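Local coordinates for laminin subunit ALPHA-1 (Mus musculus, PDB 2JD4), which forms the LG4-5 pair of laminin G-like domains of a basement membrane protein, probably serving to attach laminin to the cell surface, at residues 207-212 with 368-373; 236-241 with 322-327. The protein carries 4 engineered substitutions. All blocks are in the same frame, centred on the assembly; numbering follows the deposited sequence.

Contact 1: residues 207-212 with 368-373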
loop_
_atom_site.group_PDB
_atom_site.type_symbol
_atom_site.label_atom_id
_atom_site.label_comp_id
_atom_site.label_asym_id
_atom_site.label_seq_id
_atom_site.Cartn_x
_atom_site.Cartn_y
_atom_site.Cartn_z
ATOM N N GLY A 207 -14.035 -10.048 1.241
ATOM C CA GLY A 207 -14.085 -9.538 -0.118
ATOM C C GLY A 207 -12.916 -9.790 -1.055
ATOM O O GLY A 207 -12.478 -10.926 -1.216
ATOM N N TYR A 208 -12.408 -8.719 -1.665
ATOM C CA TYR A 208 -11.316 -8.826 -2.636
ATOM C C TYR A 208 -10.818 -7.446 -3.057
ATOM O O TYR A 208 -11.368 -6.417 -2.658
ATOM C CB TYR A 208 -11.843 -9.531 -3.890
ATOM C CG TYR A 208 -12.998 -8.766 -4.494
ATOM C CD1 TYR A 208 -12.778 -7.754 -5.424
ATOM C CD2 TYR A 208 -14.299 -8.965 -4.039
ATOM C CE1 TYR A 208 -13.817 -6.951 -5.877
ATOM C CE2 TYR A 208 -15.348 -8.168 -4.487
ATOM C CZ TYR A 208 -15.100 -7.162 -5.397
ATOM O OH TYR A 208 -16.126 -6.337 -5.802
ATOM N N ALA A 209 -9.779 -7.439 -3.887
ATOM C CA ALA A 209 -9.231 -6.203 -4.434
ATOM C C ALA A 209 -9.047 -6.468 -5.926
ATOM O O ALA A 209 -8.503 -7.505 -6.301
ATOM C CB ALA A 209 -7.899 -5.877 -3.792
ATOM N N ALA A 210 -9.526 -5.553 -6.769
ATOM C CA ALA A 210 -9.397 -5.705 -8.225
ATOM C C ALA A 210 -8.496 -4.610 -8.804
ATOM O O ALA A 210 -8.711 -3.420 -8.556
ATOM C CB ALA A 210 -10.778 -5.663 -8.888
ATOM N N LEU A 211 -7.495 -5.025 -9.577
ATOM C CA LEU A 211 -6.518 -4.112 -10.184
ATOM C C LEU A 211 -6.443 -4.191 -11.721
ATOM O O LEU A 211 -6.779 -5.212 -12.323
ATOM C CB LEU A 211 -5.123 -4.412 -9.618
ATOM C CG LEU A 211 -4.736 -3.993 -8.193
ATOM C CD1 LEU A 211 -5.826 -4.328 -7.205
ATOM C CD2 LEU A 211 -3.436 -4.689 -7.818
ATOM N N VAL A 212 -5.966 -3.111 -12.335
ATOM C CA VAL A 212 -5.810 -3.028 -13.788
ATOM C C VAL A 212 -7.149 -3.144 -14.508
ATOM O O VAL A 212 -7.441 -4.151 -15.162
ATOM C CB VAL A 212 -4.867 -4.126 -14.319
ATOM C CG1 VAL A 212 -4.440 -3.792 -15.747
ATOM C CG2 VAL A 212 -3.647 -4.256 -13.419
ATOM N N PHE A 368 -9.314 -0.494 -8.225
ATOM C CA PHE A 368 -10.465 0.282 -8.676
ATOM C C PHE A 368 -11.748 -0.195 -7.995
ATOM O O PHE A 368 -12.766 0.496 -8.008
ATOM C CB PHE A 368 -10.589 0.227 -10.213
ATOM C CG PHE A 368 -10.836 -1.156 -10.779
ATOM C CD1 PHE A 368 -12.128 -1.673 -10.854
ATOM C CD2 PHE A 368 -9.780 -1.920 -11.276
ATOM C CE1 PHE A 368 -12.367 -2.931 -11.422
ATOM C CE2 PHE A 368 -10.007 -3.172 -11.844
ATOM C CZ PHE A 368 -11.305 -3.680 -11.919
ATOM N N ASP A 369 -11.680 -1.375 -7.387
ATOM C CA ASP A 369 -12.803 -1.973 -6.667
ATOM C C ASP A 369 -12.159 -2.708 -5.494
ATOM O O ASP A 369 -11.343 -3.611 -5.688
ATOM C CB ASP A 369 -13.570 -2.950 -7.563
ATOM C CG ASP A 369 -14.865 -3.433 -6.928
ATOM O OD1 ASP A 369 -15.219 -2.949 -5.830
ATOM O OD2 ASP A 369 -15.535 -4.293 -7.530
ATOM N N LEU A 370 -12.526 -2.301 -4.283
ATOM C CA LEU A 370 -11.953 -2.842 -3.057
ATOM C C LEU A 370 -13.040 -3.138 -2.026
ATOM O O LEU A 370 -13.868 -2.276 -1.727
ATOM C CB LEU A 370 -10.978 -1.802 -2.493
ATOM C CG LEU A 370 -10.057 -2.081 -1.307
ATOM C CD1 LEU A 370 -8.856 -2.888 -1.776
ATOM C CD2 LEU A 370 -9.580 -0.758 -0.714
ATOM N N GLN A 371 -13.025 -4.348 -1.475
ATOM C CA GLN A 371 -14.006 -4.757 -0.469
ATOM C C GLN A 371 -13.336 -5.617 0.606
ATOM O O GLN A 371 -12.753 -6.656 0.297
ATOM C CB GLN A 371 -15.133 -5.575 -1.116
ATOM C CG GLN A 371 -15.779 -4.945 -2.347
ATOM C CD GLN A 371 -16.500 -3.647 -2.042
ATOM O OE1 GLN A 371 -17.259 -3.555 -1.073
ATOM N NE2 GLN A 371 -16.277 -2.636 -2.878
ATOM N N GLY A 372 -13.426 -5.194 1.863
ATOM C CA GLY A 372 -12.826 -5.971 2.938
ATOM C C GLY A 372 -11.322 -6.168 2.838
ATOM O O GLY A 372 -10.793 -7.181 3.297
ATOM N N VAL A 373 -10.634 -5.198 2.243
ATOM C CA VAL A 373 -9.179 -5.251 2.084
ATOM C C VAL A 373 -8.621 -3.900 2.516
ATOM O O VAL A 373 -9.204 -2.863 2.206
ATOM C CB VAL A 373 -8.782 -5.518 0.614
ATOM C CG1 VAL A 373 -7.262 -5.530 0.472
ATOM C CG2 VAL A 373 -9.377 -6.842 0.157
HETATM O O HOH W 1 -11.398 -9.727 2.487
#
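Tyr208 leans from its own strand toward the next and meets the carboxylate of Asp369 on the face both side chains share, its hydroxyl OH giving a hydrogen bond to OD2 at 2.7 Å. The two flat groups stand almost perpendicular (89° between ring and carboxylate planes): OD2 lies at the edge of the ring, in its plane, whereas the hydroxyl approaches OD2 from above the carboxylate plane, 47° out of it. The ring gets there because CG sits between the backbone N and the carbonyl carbon (chi1 59°), which folds it toward the partner strand. Gln371 runs alongside Tyr208, pointing the same way, with its CG 3.7 Å from Tyr208 OH. The Gln371 chain bends at chi2, and Gln371 NE2 donates to Asp369 OD1 at 3.2 Å, nearly along that C-O axis. Each carboxylate oxygen thus has its own donor, which should restrict rotation of the group and favour its charged form.

Farther along, the Phe368 ring packs over Ala210 by a CH-pi contact, with CB over its face and 4.1 Å from the ring centroid. On the reverse face of the strands Ala209 CB meets Leu370 CD1 at 3.7 Å. Backbone bonds confirm the antiparallel register: Tyr208 and Gln371 form a hydrogen-bonded pair, with Tyr208 N to Gln371 O at 2.9 Å and the return bond, Gln371 N to Tyr208 O, also 2.9 Å, followed by the non-hydrogen-bonded pair Ala209 and Leu370. Where the chain turns a corner at Gln371 and Gly372, one water accepts from Gly207 N and donates to Gly372 O. Strand 322-326 borders 207-212 through backbone bonds to Ala209 and Leu211. Joining 207-212 to a strand near the C terminus is consistent with the antiparallel beta sandwich of laminin G-like domains.

Contact 2: residues 236-241 with 322-327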
loop_
_atom_site.group_PDB
_atom_site.type_symbol
_atom_site.label_atom_id
_atom_site.label_comp_id
_atom_site.label_asym_id
_atom_site.label_seq_id
_atom_site.Cartn_x
_atom_site.Cartn_y
_atom_site.Cartn_z
ATOM N N VAL A 236 -8.554 -17.767 -1.764
ATOM C CA VAL A 236 -8.100 -17.415 -3.097
ATOM C C VAL A 236 -7.029 -16.336 -2.972
ATOM O O VAL A 236 -7.173 -15.407 -2.188
ATOM C CB VAL A 236 -9.260 -16.855 -3.949
ATOM C CG1 VAL A 236 -8.719 -16.333 -5.276
ATOM C CG2 VAL A 236 -10.320 -17.941 -4.175
ATOM N N LEU A 237 -5.958 -16.458 -3.749
ATOM C CA LEU A 237 -4.886 -15.468 -3.713
ATOM C C LEU A 237 -4.932 -14.545 -4.929
ATOM O O LEU A 237 -4.937 -13.318 -4.786
ATOM C CB LEU A 237 -3.520 -16.165 -3.639
ATOM C CG LEU A 237 -3.217 -16.914 -2.332
ATOM C CD1 LEU A 237 -1.950 -17.757 -2.489
ATOM C CD2 LEU A 237 -3.051 -15.900 -1.192
ATOM N N LEU A 238 -4.982 -15.128 -6.125
ATOM C CA LEU A 238 -5.007 -14.321 -7.334
ATOM C C LEU A 238 -5.639 -15.025 -8.532
ATOM O O LEU A 238 -5.538 -16.247 -8.677
ATOM C CB LEU A 238 -3.575 -13.879 -7.672
ATOM C CG LEU A 238 -3.289 -12.950 -8.857
ATOM C CD1 LEU A 238 -2.041 -12.122 -8.554
ATOM C CD2 LEU A 238 -3.123 -13.764 -10.144
ATOM N N GLY A 239 -6.302 -14.234 -9.376
ATOM C CA GLY A 239 -6.937 -14.759 -10.570
ATOM C C GLY A 239 -7.058 -13.725 -11.680
ATOM O O GLY A 239 -7.386 -12.557 -11.438
ATOM N N ILE A 240 -6.761 -14.150 -12.905
ATOM C CA ILE A 240 -6.877 -13.287 -14.081
ATOM C C ILE A 240 -7.580 -14.164 -15.110
ATOM O O ILE A 240 -7.009 -15.152 -15.577
ATOM C CB ILE A 240 -5.494 -12.870 -14.627
ATOM C CG1 ILE A 240 -4.675 -12.200 -13.516
ATOM C CG2 ILE A 240 -5.669 -11.897 -15.792
ATOM C CD1 ILE A 240 -3.263 -11.833 -13.940
ATOM N N SER A 241 -8.809 -13.809 -15.468
ATOM C CA SER A 241 -9.567 -14.642 -16.395
ATOM C C SER A 241 -10.389 -13.918 -17.455
ATOM O O SER A 241 -10.922 -12.834 -17.220
ATOM C CB SER A 241 -10.500 -15.550 -15.591
ATOM O OG SER A 241 -11.316 -16.345 -16.439
ATOM N N ASP A 322 -8.068 -8.989 -18.956
ATOM C CA ASP A 322 -8.976 -8.660 -17.871
ATOM C C ASP A 322 -8.278 -8.206 -16.591
ATOM O O ASP A 322 -7.056 -8.280 -16.475
ATOM C CB ASP A 322 -9.842 -9.886 -17.597
ATOM C CG ASP A 322 -10.550 -10.381 -18.851
ATOM O OD1 ASP A 322 -11.770 -10.169 -18.970
ATOM O OD2 ASP A 322 -9.881 -10.969 -19.721
ATOM N N PRO A 323 -9.058 -7.708 -15.617
ATOM C CA PRO A 323 -8.486 -7.243 -14.350
ATOM C C PRO A 323 -7.862 -8.357 -13.521
ATOM O O PRO A 323 -8.136 -9.540 -13.729
ATOM C CB PRO A 323 -9.686 -6.604 -13.640
ATOM C CG PRO A 323 -10.554 -6.154 -14.779
ATOM C CD PRO A 323 -10.479 -7.331 -15.716
ATOM N N ILE A 324 -7.014 -7.965 -12.579
ATOM C CA ILE A 324 -6.362 -8.915 -11.695
ATOM C C ILE A 324 -7.106 -8.894 -10.365
ATOM O O ILE A 324 -7.139 -7.871 -9.680
ATOM C CB ILE A 324 -4.889 -8.528 -11.434
ATOM C CG1 ILE A 324 -4.102 -8.523 -12.748
ATOM C CG2 ILE A 324 -4.260 -9.510 -10.450
ATOM C CD1 ILE A 324 -2.666 -8.050 -12.589
ATOM N N TYR A 325 -7.708 -10.021 -10.008
ATOM C CA TYR A 325 -8.440 -10.121 -8.753
ATOM C C TYR A 325 -7.553 -10.705 -7.670
ATOM O O TYR A 325 -6.993 -11.787 -7.831
ATOM C CB TYR A 325 -9.712 -10.960 -8.943
ATOM C CG TYR A 325 -10.837 -10.153 -9.556
ATOM C CD1 TYR A 325 -10.881 -9.903 -10.930
ATOM C CD2 TYR A 325 -11.795 -9.540 -8.744
ATOM C CE1 TYR A 325 -11.848 -9.048 -11.478
ATOM C CE2 TYR A 325 -12.761 -8.689 -9.278
ATOM C CZ TYR A 325 -12.779 -8.443 -10.646
ATOM O OH TYR A 325 -13.709 -7.572 -11.171
ATOM N N VAL A 326 -7.420 -9.967 -6.569
ATOM C CA VAL A 326 -6.573 -10.396 -5.461
ATOM C C VAL A 326 -7.345 -10.717 -4.186
ATOM O O VAL A 326 -8.157 -9.922 -3.726
ATOM C CB VAL A 326 -5.526 -9.310 -5.122
ATOM C CG1 VAL A 326 -4.569 -9.836 -4.071
ATOM C CG2 VAL A 326 -4.777 -8.885 -6.387
ATOM N N GLY A 327 -7.090 -11.894 -3.624
ATOM C CA GLY A 327 -7.752 -12.285 -2.387
ATOM C C GLY A 327 -9.183 -12.787 -2.487
ATOM O O GLY A 327 -9.799 -13.098 -1.460
HETATM O O HOH W 2 -9.971 -11.568 -14.187
#
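Ile240 and Ile324 share one rotamer, CG1 anti to the carbonyl carbon in each (chi1 -56° and -61°), and, on facing strands, their side chains lie side by side, pointing the same way, Ile240 CD1 touching Ile324 CG1 at 3.6 Å. Leu238, its CG anti to the backbone N, slants across the other branch of Ile324, bringing CG to 3.9 Å from Ile324 CG2. One isoleucine thus packs against two residues of strand 236-241.

Gly239 and Tyr325 form an antiparallel hydrogen-bonded pair: Tyr325 N to Gly239 O measures 2.9 Å, and Gly239 N to Tyr325 O 3.0 Å. At the far end Gly327 N donates to Leu237 O at 2.8 Å, but stands 50° above the carbonyl plane, as the strand gives way to a turn with positive phi at Gly327. At the other end a water bridges the strands, accepting from Ser241 N and donating to Pro323 O at 2.8 Å.

This pairing belongs to the antiparallel beta sandwich of the second laminin G-like domain. Leu237 and Leu238 both pair with Leu250 of strand 247-253, a classic beta bulge in 236-241. Strand 236-241 runs between 247-253 and 322-326, and 322-326 is bordered beyond by 207-212, where Tyr325 packs on Ala210. Tyr216 of the short strand 215-216 touches both Ile240 and Ile324.

In the fold
From the N terminus, strand 207-212 comes first, then 236-241, then 322-327, and finally 368-373. Contact 1 closes the longer loop, with 155 residues between its segments; contact 2 closes one of 80 residues wholly within it, so the two nest. Their centres are 10 Å apart, and strands 207-212 and 322-326 are direct neighbours: Ala209 O lies 2.7 Å from Val326 N and Leu211 O 2.8 Å from Ile324 N, both probable hydrogen bonds. The strands follow one another as 236-241, 322-326, 207-212 and the first part of 369-374, before the chain turns a corner at Gln371 and Gly372, tying strands of the second laminin G-like domain to a segment near the C terminus.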